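Local coordinates for protein epoxide hydrolase (Aspergillus niger, PDB 3G02) that probably catalyses the opening of epoxides by water to give diols, here as an enantioselective variant produced by directed evolution, at residues Ala80-Phe85 against Glu124-Leu129; Asn363-Arg368 against Thr390-Gln395; Phe165-Asn170 against Ser196-Leu201; Arg37-Ala42 against Ser268-Ala273. The protein carries 9 engineered substitutions. All blocks are in the same frame, centred on the assembly; numbering follows the deposited sequence.

Contact 1. Residues Ala80-Phe85 against Glu124-Leu129; sequences ARLNSF and EFYPIL
Tyr126 meets Ala80-Phe85 in two ways at once, giving its hydroxyl to the backbone and one face of its ring to Phe85. The polar half is compact: Tyr126 OH donates to Leu82 O over 2.7 Å, arriving in the carbonyl plane on a lone pair. A second carbonyl reaches the same ring at its edge, with Arg81 O 3.4 Å from Tyr126 CE2. The aromatic half is a T-shaped (edge-to-face) pair in which the edge of Phe85 turns toward the tyrosine face, the planes 58° apart. Its closest point, Phe85 CD2 to Tyr126 CE2 at 3.5 Å, lies near the rim of that face rather than over its centre. With CG anti to its carbonyl carbon (chi1 -74°), the Phe85 ring also extends past the tyrosine to the next turn of helix 126-135, where Phe85 CE1 comes within 3.5 Å of Leu129 CB. Leu129 continues the apolar path to Leu102 and Leu145 on the central sheet of the alpha/beta hydrolase fold, and Arg133 adds a cation-pi contact to Phe85. A type I turn from Leu82 to Phe85 carries the chain off the end of helix 75-82. Leu82 is that helix's last residue, its carbonyl lying where donors from within the helix run out; Tyr126 thus ties a helix C-terminus to helix 126-135, while the buried hydroxyl has an acceptor for its proton.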
loop_
_atom_site.group_PDB
_atom_site.type_symbol
_atom_site.label_atom_id
_atom_site.label_comp_id
_atom_site.label_asym_id
_atom_site.label_seq_id
_atom_site.Cartn_x
_atom_site.Cartn_y
_atom_site.Cartn_z
ATOM N N ALA A 80 21.269 23.309 8.325
ATOM C CA ALA A 80 21.997 24.038 9.364
ATOM C C ALA A 80 21.501 23.673 10.761
ATOM O O ALA A 80 22.300 23.536 11.695
ATOM C CB ALA A 80 21.904 25.536 9.134
ATOM N N ARG A 81 20.187 23.499 10.896
ATOM C CA ARG A 81 19.600 23.048 12.157
ATOM C C ARG A 81 20.066 21.632 12.510
ATOM O O ARG A 81 20.395 21.354 13.662
ATOM C CB ARG A 81 18.071 23.119 12.109
ATOM C CG ARG A 81 17.394 22.816 13.439
ATOM C CD ARG A 81 15.943 23.277 13.449
ATOM N NE ARG A 81 15.066 22.407 12.667
ATOM C CZ ARG A 81 14.504 21.287 13.121
ATOM N NH1 ARG A 81 14.728 20.874 14.363
ATOM N NH2 ARG A 81 13.715 20.574 12.329
ATOM N N LEU A 82 20.102 20.745 11.519
ATOM C CA LEU A 82 20.640 19.398 11.726
ATOM C C LEU A 82 22.055 19.461 12.302
ATOM O O LEU A 82 22.381 18.766 13.268
ATOM C CB LEU A 82 20.632 18.597 10.418
ATOM C CG LEU A 82 19.274 18.266 9.786
ATOM C CD1 LEU A 82 19.462 17.360 8.584
ATOM C CD2 LEU A 82 18.367 17.609 10.797
ATOM N N ASN A 83 22.871 20.332 11.714
ATOM C CA ASN A 83 24.278 20.465 12.079
ATOM C C ASN A 83 24.530 21.294 13.341
ATOM O O ASN A 83 25.683 21.480 13.741
ATOM C CB ASN A 83 25.064 21.021 10.889
ATOM C CG ASN A 83 25.145 20.035 9.735
ATOM O OD1 ASN A 83 25.156 18.819 9.942
ATOM N ND2 ASN A 83 25.206 20.556 8.515
ATOM N N SER A 84 23.454 21.762 13.972
ATOM C CA SER A 84 23.555 22.545 15.206
ATOM C C SER A 84 23.815 21.693 16.449
ATOM O O SER A 84 24.162 22.229 17.502
ATOM C CB SER A 84 22.311 23.422 15.407
ATOM O OG SER A 84 21.158 22.649 15.690
ATOM N N PHE A 85 23.639 20.378 16.328
ATOM C CA PHE A 85 23.905 19.447 17.423
ATOM C C PHE A 85 25.041 18.506 17.042
ATOM O O PHE A 85 25.267 18.272 15.852
ATOM C CB PHE A 85 22.647 18.638 17.763
ATOM C CG PHE A 85 21.601 19.429 18.494
ATOM C CD1 PHE A 85 21.586 19.473 19.886
ATOM C CD2 PHE A 85 20.630 20.137 17.791
ATOM C CE1 PHE A 85 20.617 20.210 20.563
ATOM C CE2 PHE A 85 19.656 20.875 18.461
ATOM C CZ PHE A 85 19.652 20.909 19.848
ATOM N N GLU A 124 13.530 13.802 15.130
ATOM C CA GLU A 124 12.372 13.900 16.012
ATOM C C GLU A 124 12.732 14.262 17.446
ATOM O O GLU A 124 11.896 14.792 18.181
ATOM C CB GLU A 124 11.590 12.597 16.007
ATOM C CG GLU A 124 10.900 12.318 14.707
ATOM C CD GLU A 124 10.092 11.046 14.754
ATOM O OE1 GLU A 124 10.594 10.037 15.292
ATOM O OE2 GLU A 124 8.955 11.053 14.246
ATOM N N PHE A 125 13.963 13.957 17.850
ATOM C CA PHE A 125 14.401 14.235 19.211
ATOM C C PHE A 125 15.111 15.571 19.378
ATOM O O PHE A 125 15.508 15.920 20.489
ATOM C CB PHE A 125 15.259 13.079 19.743
ATOM C CG PHE A 125 14.475 11.824 19.993
ATOM C CD1 PHE A 125 13.691 11.701 21.136
ATOM C CD2 PHE A 125 14.497 10.772 19.078
ATOM C CE1 PHE A 125 12.944 10.551 21.374
ATOM C CE2 PHE A 125 13.758 9.617 19.306
ATOM C CZ PHE A 125 12.981 9.504 20.456
ATOM N N TYR A 126 15.259 16.318 18.285
ATOM C CA TYR A 126 15.935 17.617 18.342
ATOM C C TYR A 126 15.265 18.629 19.287
ATOM O O TYR A 126 15.966 19.274 20.061
ATOM C CB TYR A 126 16.166 18.200 16.942
ATOM C CG TYR A 126 17.515 17.826 16.346
ATOM C CD1 TYR A 126 18.067 16.553 16.540
ATOM C CD2 TYR A 126 18.233 18.743 15.577
ATOM C CE1 TYR A 126 19.303 16.212 15.995
ATOM C CE2 TYR A 126 19.465 18.405 15.024
ATOM C CZ TYR A 126 19.993 17.145 15.242
ATOM O OH TYR A 126 21.212 16.817 14.696
ATOM N N PRO A 127 13.920 18.776 19.237
ATOM C CA PRO A 127 13.298 19.643 20.246
ATOM C C PRO A 127 13.666 19.288 21.691
ATOM O O PRO A 127 13.930 20.193 22.489
ATOM C CB PRO A 127 11.799 19.456 19.982
ATOM C CG PRO A 127 11.746 19.217 18.507
ATOM C CD PRO A 127 12.910 18.278 18.278
ATOM N N ILE A 128 13.712 17.997 22.015
ATOM C CA ILE A 128 14.110 17.562 23.359
ATOM C C ILE A 128 15.591 17.852 23.644
ATOM O O ILE A 128 15.937 18.340 24.722
ATOM C CB ILE A 128 13.743 16.077 23.618
ATOM C CG1 ILE A 128 12.228 15.951 23.818
ATOM C CG2 ILE A 128 14.521 15.513 24.819
ATOM C CD1 ILE A 128 11.713 14.531 23.933
ATOM N N LEU A 129 16.460 17.566 22.678
ATOM C CA LEU A 129 17.877 17.911 22.822
ATOM C C LEU A 129 18.069 19.407 23.070
ATOM O O LEU A 129 18.894 19.805 23.901
ATOM C CB LEU A 129 18.691 17.452 21.605
ATOM C CG LEU A 129 18.790 15.942 21.350
ATOM C CD1 LEU A 129 19.737 15.688 20.188
ATOM C CD2 LEU A 129 19.237 15.178 22.593
#

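Contact 2. Residues Asn363-Arg368 against Thr390-Gln395; sequences NLVFFR and TAFVEQ
At one edge of the alpha/beta hydrolase sheet, strand 362-369 packs its side chains against helix 382-396, the last helix of the fold, and Phe366 against Phe392 is the centre of the junction. The two run in roughly opposite senses, their short axes 144° apart and 9.4 Å at closest approach. The connection between them carries His375, a predicted catalytic residue, although the packing itself lies away from the annotated sites. Phe366 has CG anti to the backbone N (chi1 179°), which sends its ring out from the sheet toward the helix. Phe392 answers in two ways. Its CB stands almost squarely over the Phe366 ring, 3.9 Å from the ring centroid and 4° off the normal, a CH-pi contact. Its own ring turns an edge to the same phenylalanine in an offset edge-to-face pair, and Phe392 CD1 lies 3.5 Å from Phe366 CB. Val365 CG2 makes a looser contact, 4.5 Å from Phe392 CE1, and the side chain also touches Val396. The Gln395 side chain, extended beyond CG, reaches Val365 and the Phe366 ring. On the sheet side, strand 362-369 is hydrogen-bonded to strand 340-345. Phe366 CE2 lies over one face of the Arg368 guanidinium, toward its rim, and Arg368 NH1 donates to Phe367 O over 3.2 Å. At the far end of the Phe366 ring, CE2 rests 3.8 Å from Ala391 CB.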
loop_
_atom_site.group_PDB
_atom_site.type_symbol
_atom_site.label_atom_id
_atom_site.label_comp_id
_atom_site.label_asym_id
_atom_site.label_seq_id
_atom_site.Cartn_x
_atom_site.Cartn_y
_atom_site.Cartn_z
ATOM N N ASN A 363 7.424 -4.846 34.309
ATOM C CA ASN A 363 7.482 -4.317 35.666
ATOM C C ASN A 363 7.212 -2.810 35.624
ATOM O O ASN A 363 8.122 -1.989 35.789
ATOM C CB ASN A 363 8.852 -4.648 36.280
ATOM C CG ASN A 363 9.037 -4.083 37.683
ATOM O OD1 ASN A 363 8.078 -3.918 38.444
ATOM N ND2 ASN A 363 10.284 -3.781 38.027
ATOM N N LEU A 364 5.947 -2.465 35.391
ATOM C CA LEU A 364 5.536 -1.079 35.187
ATOM C C LEU A 364 5.506 -0.314 36.506
ATOM O O LEU A 364 4.536 -0.397 37.263
ATOM C CB LEU A 364 4.175 -1.014 34.478
ATOM C CG LEU A 364 3.663 0.368 34.055
ATOM C CD1 LEU A 364 4.485 0.931 32.899
ATOM C CD2 LEU A 364 2.193 0.300 33.686
ATOM N N VAL A 365 6.582 0.423 36.763
ATOM C CA VAL A 365 6.753 1.158 38.020
ATOM C C VAL A 365 6.478 2.649 37.842
ATOM O O VAL A 365 6.474 3.414 38.810
ATOM C CB VAL A 365 8.181 0.963 38.599
ATOM C CG1 VAL A 365 8.410 -0.495 38.994
ATOM C CG2 VAL A 365 9.248 1.430 37.610
ATOM N N PHE A 366 6.242 3.054 36.597
ATOM C CA PHE A 366 6.100 4.463 36.249
ATOM C C PHE A 366 5.105 4.591 35.104
ATOM O O PHE A 366 5.267 3.963 34.059
ATOM C CB PHE A 366 7.471 5.024 35.858
ATOM C CG PHE A 366 7.463 6.476 35.458
ATOM C CD1 PHE A 366 7.178 6.852 34.145
ATOM C CD2 PHE A 366 7.790 7.464 36.379
ATOM C CE1 PHE A 366 7.190 8.189 33.769
ATOM C CE2 PHE A 366 7.806 8.806 36.010
ATOM C CZ PHE A 366 7.507 9.168 34.704
ATOM N N PHE A 367 4.068 5.394 35.319
ATOM C CA PHE A 367 3.066 5.655 34.294
ATOM C C PHE A 367 2.629 7.107 34.363
ATOM O O PHE A 367 2.365 7.635 35.445
ATOM C CB PHE A 367 1.856 4.730 34.463
ATOM C CG PHE A 367 0.839 4.843 33.357
ATOM C CD1 PHE A 367 0.937 4.048 32.219
ATOM C CD2 PHE A 367 -0.218 5.744 33.452
ATOM C CE1 PHE A 367 -0.001 4.151 31.191
ATOM C CE2 PHE A 367 -1.160 5.853 32.431
ATOM C CZ PHE A 367 -1.051 5.053 31.300
ATOM N N ARG A 368 2.567 7.751 33.202
ATOM C CA ARG A 368 2.063 9.118 33.106
ATOM C C ARG A 368 1.079 9.233 31.952
ATOM O O ARG A 368 1.386 8.829 30.826
ATOM C CB ARG A 368 3.203 10.123 32.904
ATOM C CG ARG A 368 4.214 10.207 34.042
ATOM C CD ARG A 368 3.744 11.101 35.184
ATOM N NE ARG A 368 4.776 11.270 36.211
ATOM C CZ ARG A 368 4.981 10.431 37.228
ATOM N NH1 ARG A 368 4.230 9.345 37.374
ATOM N NH2 ARG A 368 5.945 10.680 38.104
ATOM N N THR A 390 12.829 12.268 32.452
ATOM C CA THR A 390 13.656 12.742 33.564
ATOM C C THR A 390 13.150 12.188 34.895
ATOM O O THR A 390 13.936 11.674 35.694
ATOM C CB THR A 390 13.703 14.278 33.609
ATOM O OG1 THR A 390 14.245 14.773 32.380
ATOM C CG2 THR A 390 14.580 14.752 34.759
ATOM N N ALA A 391 11.840 12.275 35.117
ATOM C CA ALA A 391 11.222 11.737 36.333
ATOM C C ALA A 391 11.428 10.228 36.452
ATOM O O ALA A 391 11.689 9.714 37.546
ATOM C CB ALA A 391 9.744 12.087 36.380
ATOM N N PHE A 392 11.328 9.524 35.326
ATOM C CA PHE A 392 11.517 8.074 35.295
ATOM C C PHE A 392 12.940 7.688 35.704
ATOM O O PHE A 392 13.127 6.791 36.530
ATOM C CB PHE A 392 11.176 7.520 33.904
ATOM C CG PHE A 392 11.475 6.051 33.736
ATOM C CD1 PHE A 392 10.683 5.087 34.355
ATOM C CD2 PHE A 392 12.544 5.634 32.947
ATOM C CE1 PHE A 392 10.958 3.729 34.196
ATOM C CE2 PHE A 392 12.828 4.283 32.785
ATOM C CZ PHE A 392 12.032 3.329 33.408
ATOM N N VAL A 393 13.931 8.372 35.133
ATOM C CA VAL A 393 15.340 8.111 35.440
ATOM C C VAL A 393 15.624 8.388 36.917
ATOM O O VAL A 393 16.265 7.582 37.592
ATOM C CB VAL A 393 16.300 8.935 34.541
ATOM C CG1 VAL A 393 17.751 8.677 34.925
ATOM C CG2 VAL A 393 16.080 8.610 33.063
ATOM N N GLU A 394 15.129 9.522 37.412
ATOM C CA GLU A 394 15.292 9.892 38.820
ATOM C C GLU A 394 14.727 8.829 39.760
ATOM O O GLU A 394 15.312 8.547 40.809
ATOM C CB GLU A 394 14.651 11.254 39.102
ATOM C CG GLU A 394 15.439 12.432 38.543
ATOM C CD GLU A 394 14.717 13.763 38.686
ATOM O OE1 GLU A 394 13.551 13.779 39.142
ATOM O OE2 GLU A 394 15.317 14.801 38.333
ATOM N N GLN A 395 13.602 8.233 39.372
ATOM C CA GLN A 395 12.946 7.203 40.171
ATOM C C GLN A 395 13.716 5.882 40.201
ATOM O O GLN A 395 13.847 5.267 41.264
ATOM C CB GLN A 395 11.511 6.968 39.678
ATOM C CG GLN A 395 10.727 5.948 40.502
ATOM C CD GLN A 395 9.351 5.645 39.943
ATOM O OE1 GLN A 395 8.965 4.482 39.821
ATOM N NE2 GLN A 395 8.597 6.689 39.611
#

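Contact 3. Residues Phe165-Asn170 against Ser196-Leu201; sequences FGLMDN and SFVGRL. With FMT (formic acid), chain D.
Leu167 and Leu201 bring the start of helix 167-180 against helix 194-205, and everything that passes directly between the two segments is apolar. Leu201 CD1 lies 3.8 Å from Leu167 CB, tucked against the first helical turn. The other branch, Leu201 CD2, receives Met168 CE at 3.8 Å; the methionine starts out away from helix 194-205 but bends back at both chi2 (61°) and chi3 (68°) to bring its methyl group in. Leu167 also crosses Phe197 at about a right angle, its CD1 coming within 3.5 Å of Phe197 CD2. Trp318 touches both of these residues. Asn170 CB completes the row against Val198 CG2 at 4.0 Å.

Helix 194-205 follows the probable nucleophile elbow of the alpha/beta hydrolase fold, and the Val198 side chain touches that turn. The Phe197 side chain is about 8 Å from that of Asp193, the predicted nucleophile, and that of Leu167 about 8 Å from that of Tyr315, a predicted proton donor.

The polar bonds stay within each segment or lead outward. Gly166 N, at the N-cap, donates to Asp169 OD2 on its anti lone pair; Asp169 OD1 is salt-bridged to Arg172. Gly166 O accepts from both Asn170 N and Asn170 ND2. Asn170 ND2, 3.0 Å from Gly166 O, stands above the carbonyl plane and bonds to His313 as well.

A formic acid molecule, probably from the crystallisation liquor, lies at the edge of the Arg200 guanidinium and is also held by Asn218 N. Arg200 NE donates to its O2 over 2.7 Å, Arg200 NH2 adds a weak bond to that oxygen, and NH1 bonds the carbonyls of Thr361 and Leu335.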
loop_
_atom_site.group_PDB
_atom_site.type_symbol
_atom_site.label_atom_id
_atom_site.label_comp_id
_atom_site.label_asym_id
_atom_site.label_seq_id
_atom_site.Cartn_x
_atom_site.Cartn_y
_atom_site.Cartn_z
ATOM N N PHE A 165 17.483 -9.116 7.988
ATOM C CA PHE A 165 17.798 -8.260 9.128
ATOM C C PHE A 165 16.477 -7.948 9.811
ATOM O O PHE A 165 15.512 -7.567 9.147
ATOM C CB PHE A 165 18.464 -6.973 8.634
ATOM C CG PHE A 165 19.374 -6.309 9.642
ATOM C CD1 PHE A 165 20.660 -6.800 9.878
ATOM C CD2 PHE A 165 18.958 -5.171 10.323
ATOM C CE1 PHE A 165 21.512 -6.168 10.789
ATOM C CE2 PHE A 165 19.797 -4.534 11.236
ATOM C CZ PHE A 165 21.075 -5.031 11.470
ATOM N N GLY A 166 16.422 -8.125 11.127
ATOM C CA GLY A 166 15.171 -7.969 11.857
ATOM C C GLY A 166 15.300 -7.123 13.103
ATOM O O GLY A 166 16.289 -6.413 13.285
ATOM N N LEU A 167 14.292 -7.219 13.963
ATOM C CA LEU A 167 14.215 -6.395 15.165
ATOM C C LEU A 167 15.329 -6.696 16.168
ATOM O O LEU A 167 15.889 -5.774 16.756
ATOM C CB LEU A 167 12.828 -6.506 15.811
ATOM C CG LEU A 167 11.678 -5.915 14.980
ATOM C CD1 LEU A 167 10.341 -6.541 15.331
ATOM C CD2 LEU A 167 11.626 -4.395 15.127
ATOM N N MET A 168 15.665 -7.975 16.334
ATOM C CA MET A 168 16.755 -8.365 17.233
ATOM C C MET A 168 18.101 -7.829 16.754
ATOM O O MET A 168 18.939 -7.417 17.559
ATOM C CB MET A 168 16.816 -9.887 17.392
ATOM C CG MET A 168 17.795 -10.364 18.466
ATOM S SD MET A 168 17.380 -9.759 20.119
ATOM C CE MET A 168 15.864 -10.650 20.449
ATOM N N ASP A 169 18.300 -7.834 15.438
ATOM C CA ASP A 169 19.507 -7.279 14.835
ATOM C C ASP A 169 19.632 -5.782 15.121
ATOM O O ASP A 169 20.721 -5.286 15.420
ATOM C CB ASP A 169 19.507 -7.521 13.327
ATOM C CG ASP A 169 19.609 -8.990 12.965
ATOM O OD1 ASP A 169 20.518 -9.679 13.475
ATOM O OD2 ASP A 169 18.780 -9.457 12.157
ATOM N N ASN A 170 18.509 -5.072 15.025
ATOM C CA ASN A 170 18.463 -3.660 15.379
ATOM C C ASN A 170 18.848 -3.430 16.837
ATOM O O ASN A 170 19.637 -2.529 17.143
ATOM C CB ASN A 170 17.076 -3.077 15.099
ATOM C CG ASN A 170 16.918 -2.595 13.664
ATOM O OD1 ASN A 170 17.041 -1.405 13.392
ATOM N ND2 ASN A 170 16.648 -3.516 12.746
ATOM N N SER A 196 10.145 1.323 20.198
ATOM C CA SER A 196 9.602 0.708 21.414
ATOM C C SER A 196 9.890 -0.781 21.432
ATOM O O SER A 196 10.336 -1.318 22.448
ATOM C CB SER A 196 8.096 0.941 21.543
ATOM O OG SER A 196 7.813 2.243 22.015
ATOM N N PHE A 197 9.642 -1.445 20.304
ATOM C CA PHE A 197 9.858 -2.886 20.231
ATOM C C PHE A 197 11.343 -3.214 20.335
ATOM O O PHE A 197 11.711 -4.165 21.019
ATOM C CB PHE A 197 9.219 -3.543 19.002
ATOM C CG PHE A 197 9.050 -5.031 19.158
ATOM C CD1 PHE A 197 7.885 -5.557 19.709
ATOM C CD2 PHE A 197 10.079 -5.903 18.808
ATOM C CE1 PHE A 197 7.734 -6.934 19.882
ATOM C CE2 PHE A 197 9.938 -7.284 18.972
ATOM C CZ PHE A 197 8.765 -7.795 19.510
ATOM N N VAL A 198 12.186 -2.419 19.678
ATOM C CA VAL A 198 13.636 -2.528 19.861
ATOM C C VAL A 198 13.979 -2.344 21.343
ATOM O O VAL A 198 14.732 -3.141 21.913
ATOM C CB VAL A 198 14.404 -1.525 18.974
ATOM C CG1 VAL A 198 15.913 -1.603 19.220
ATOM C CG2 VAL A 198 14.104 -1.788 17.503
ATOM N N GLY A 199 13.394 -1.322 21.969
ATOM C CA GLY A 199 13.570 -1.090 23.407
ATOM C C GLY A 199 13.119 -2.249 24.285
ATOM O O GLY A 199 13.781 -2.575 25.276
ATOM N N ARG A 200 11.995 -2.866 23.930
ATOM C CA ARG A 200 11.498 -4.039 24.646
ATOM C C ARG A 200 12.521 -5.174 24.596
ATOM O O ARG A 200 12.828 -5.782 25.625
ATOM C CB ARG A 200 10.153 -4.505 24.075
ATOM C CG ARG A 200 9.575 -5.742 24.769
ATOM C CD ARG A 200 8.129 -6.016 24.373
ATOM N NE ARG A 200 7.216 -4.991 24.880
ATOM C CZ ARG A 200 6.649 -5.004 26.085
ATOM N NH1 ARG A 200 6.885 -5.998 26.938
ATOM N NH2 ARG A 200 5.833 -4.018 26.440
ATOM N N LEU A 201 13.051 -5.447 23.404
ATOM C CA LEU A 201 14.047 -6.508 23.229
ATOM C C LEU A 201 15.321 -6.233 24.026
ATOM O O LEU A 201 15.912 -7.153 24.607
ATOM C CB LEU A 201 14.373 -6.721 21.749
ATOM C CG LEU A 201 13.250 -7.246 20.849
ATOM C CD1 LEU A 201 13.720 -7.283 19.410
ATOM C CD2 LEU A 201 12.767 -8.626 21.290
HETATM C C FMT D . 6.409 -2.512 22.328
HETATM O O1 FMT D . 5.672 -2.072 21.447
HETATM O O2 FMT D . 5.996 -3.063 23.350
#

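Contact 4. Residues Arg37-Ala42 against Ser268-Ala273; sequences RLSKIA and SSSPIA
Ser39 and Ser270 join hydroxyl to hydroxyl where two helix ends come together: Ser39 is the first residue after helix 26-38, and Ser270 is the N-cap of helix 271-284. In the conformer described, one of two modelled for Ser39, Ser270 OG donates to Ser39 OG over 2.7 Å. Ser270 has its OG anti to the backbone N (chi1 163°), and from there the same oxygen accepts the capping bond from Ile272 N at 3.1 Å, bent to 137°. Ser39 OG is bonded in turn to Leu35 O, one turn back in its own helix. Around this polar core the packing is close. Ile272 brings CG1 to within 3.6 Å of Ser39 CB, and Pro271 CD lies 3.9 Å from Ser39 OG; Pro271 also rests on Leu32, Leu35 and Val36 of helix 26-38 and on Trp69.

Beyond Ser39 the contact thins quickly. Ile272 CG2 approaches Lys40 O at 4.0 Å, and that carbonyl is buried with no polar partner in the model. Lys40 starts out away from 268-273 and is largely exposed, and Ile41 turns its end away to meet Leu62 and Thr63. The second subunit reaches both segments: Ala42 N is hydrogen-bonded to its His265 ND1, Lys40 packs on its Ser268, and Ser268 and Ser269 touch its Ala42 and Ala273 respectively.

In this conformer of Ser39 the hydrogen bonds run in sequence, from Ile272 N through Ser270 OG and Ser39 OG to Leu35 O. Each serine hydroxyl both receives and gives, so the bonds probably strengthen one another, linking the N-cap of one helix to the final turn of another beside the dimer interface.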
loop_
_atom_site.group_PDB
_atom_site.type_symbol
_atom_site.label_atom_id
_atom_site.label_comp_id
_atom_site.label_asym_id
_atom_site.label_seq_id
_atom_site.Cartn_x
_atom_site.Cartn_y
_atom_site.Cartn_z
ATOM N N ARG A 37 8.972 18.993 -9.767
ATOM C CA ARG A 37 8.336 19.673 -10.893
ATOM C C ARG A 37 7.773 18.687 -11.923
ATOM O O ARG A 37 6.652 18.865 -12.402
ATOM C CB ARG A 37 9.315 20.642 -11.561
ATOM C CG ARG A 37 8.648 21.608 -12.532
ATOM C CD ARG A 37 9.657 22.478 -13.269
ATOM N NE ARG A 37 10.378 21.727 -14.295
ATOM C CZ ARG A 37 11.648 21.339 -14.202
ATOM N NH1 ARG A 37 12.368 21.635 -13.125
ATOM N NH2 ARG A 37 12.202 20.659 -15.196
ATOM N N LEU A 38 8.543 17.649 -12.245
ATOM C CA LEU A 38 8.145 16.667 -13.260
ATOM C C LEU A 38 7.003 15.753 -12.824
ATOM O O LEU A 38 6.252 15.250 -13.665
ATOM C CB LEU A 38 9.339 15.811 -13.682
ATOM C CG LEU A 38 10.402 16.450 -14.578
ATOM C CD1 LEU A 38 11.581 15.509 -14.679
ATOM C CD2 LEU A 38 9.855 16.787 -15.964
ATOM N N SER A 39 6.886 15.546 -11.512
ATOM C CA SER A 39 5.870 14.667 -10.930
ATOM C C SER A 39 4.450 15.119 -11.244
ATOM O O SER A 39 4.135 16.308 -11.203
ATOM C CB SER A 39 6.042 14.587 -9.413
ATOM O OG SER A 39 7.273 13.985 -9.058
ATOM N N LYS A 40 3.593 14.153 -11.554
ATOM C CA LYS A 40 2.185 14.430 -11.796
ATOM C C LYS A 40 1.383 14.225 -10.513
ATOM O O LYS A 40 1.877 13.642 -9.547
ATOM C CB LYS A 40 1.637 13.510 -12.897
ATOM C CG LYS A 40 2.432 13.492 -14.204
ATOM C CD LYS A 40 2.323 14.814 -14.960
ATOM C CE LYS A 40 2.850 14.679 -16.379
ATOM N NZ LYS A 40 3.103 16.004 -17.009
ATOM N N ILE A 41 0.152 14.723 -10.498
ATOM C CA ILE A 41 -0.794 14.362 -9.451
ATOM C C ILE A 41 -1.986 13.704 -10.124
ATOM O O ILE A 41 -2.236 13.915 -11.318
ATOM C CB ILE A 41 -1.242 15.551 -8.570
ATOM C CG1 ILE A 41 -1.911 16.634 -9.417
ATOM C CG2 ILE A 41 -0.055 16.106 -7.769
ATOM C CD1 ILE A 41 -3.016 17.370 -8.704
ATOM N N ALA A 42 -2.710 12.905 -9.352
ATOM C CA ALA A 42 -3.889 12.222 -9.853
ATOM C C ALA A 42 -4.921 13.219 -10.365
ATOM O O ALA A 42 -4.962 14.363 -9.906
ATOM C CB ALA A 42 -4.490 11.359 -8.759
ATOM N N SER A 268 10.296 5.376 -4.159
ATOM C CA SER A 268 11.581 5.890 -4.629
ATOM C C SER A 268 11.476 6.559 -5.992
ATOM O O SER A 268 12.355 7.341 -6.360
ATOM C CB SER A 268 12.602 4.762 -4.706
ATOM O OG SER A 268 12.895 4.260 -3.414
ATOM N N SER A 269 10.412 6.261 -6.734
ATOM C CA SER A 269 10.297 6.716 -8.123
ATOM C C SER A 269 10.106 8.223 -8.257
ATOM O O SER A 269 10.596 8.831 -9.211
ATOM C CB SER A 269 9.173 5.968 -8.844
ATOM O OG SER A 269 7.903 6.351 -8.357
ATOM N N SER A 270 9.392 8.811 -7.302
ATOM C CA SER A 270 9.021 10.220 -7.348
ATOM C C SER A 270 8.925 10.777 -5.935
ATOM O O SER A 270 8.375 10.120 -5.043
ATOM C CB SER A 270 7.675 10.397 -8.051
ATOM O OG SER A 270 7.112 11.671 -7.775
ATOM N N PRO A 271 9.444 11.999 -5.720
ATOM C CA PRO A 271 9.338 12.613 -4.395
ATOM C C PRO A 271 7.892 12.903 -3.991
ATOM O O PRO A 271 7.587 12.969 -2.802
ATOM C CB PRO A 271 10.146 13.911 -4.541
ATOM C CG PRO A 271 10.130 14.200 -6.012
ATOM C CD PRO A 271 10.166 12.864 -6.677
ATOM N N ILE A 272 7.017 13.074 -4.979
ATOM C CA ILE A 272 5.595 13.296 -4.717
ATOM C C ILE A 272 4.904 12.008 -4.237
ATOM O O ILE A 272 4.024 12.063 -3.371
ATOM C CB ILE A 272 4.893 13.949 -5.937
ATOM C CG1 ILE A 272 5.305 15.431 -6.033
ATOM C CG2 ILE A 272 3.369 13.778 -5.888
ATOM C CD1 ILE A 272 4.861 16.315 -4.889
ATOM N N ALA A 273 5.319 10.861 -4.777
ATOM C CA ALA A 273 4.859 9.570 -4.255
ATOM C C ALA A 273 5.227 9.439 -2.780
ATOM O O ALA A 273 4.384 9.100 -1.950
ATOM C CB ALA A 273 5.444 8.410 -5.055
#

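Overall arrangement
Contacts 1, 2 and 3 all involve helices packed around the central mixed sheet of the alpha/beta hydrolase fold, with centres 22 to 25 Å apart and no direct touch. Contacts 1 and 3 lie on opposite sides of the chain's centre, and contact 2 marks one outer edge of the sheet at strand 362-369. Helix 382-396 relates contact 2 to contact 1, since it also packs against Ile128. Contact 4 stands apart, its centre 45 Å from that of contact 2. Along the chain it closes a long loop enclosing contacts 1 and 3 in series, before contact 2 opens. Helix 75-82 is joined to the core by contact 1, while in contact 4 helix 26-38 meets helix 271-284 beside the second subunit.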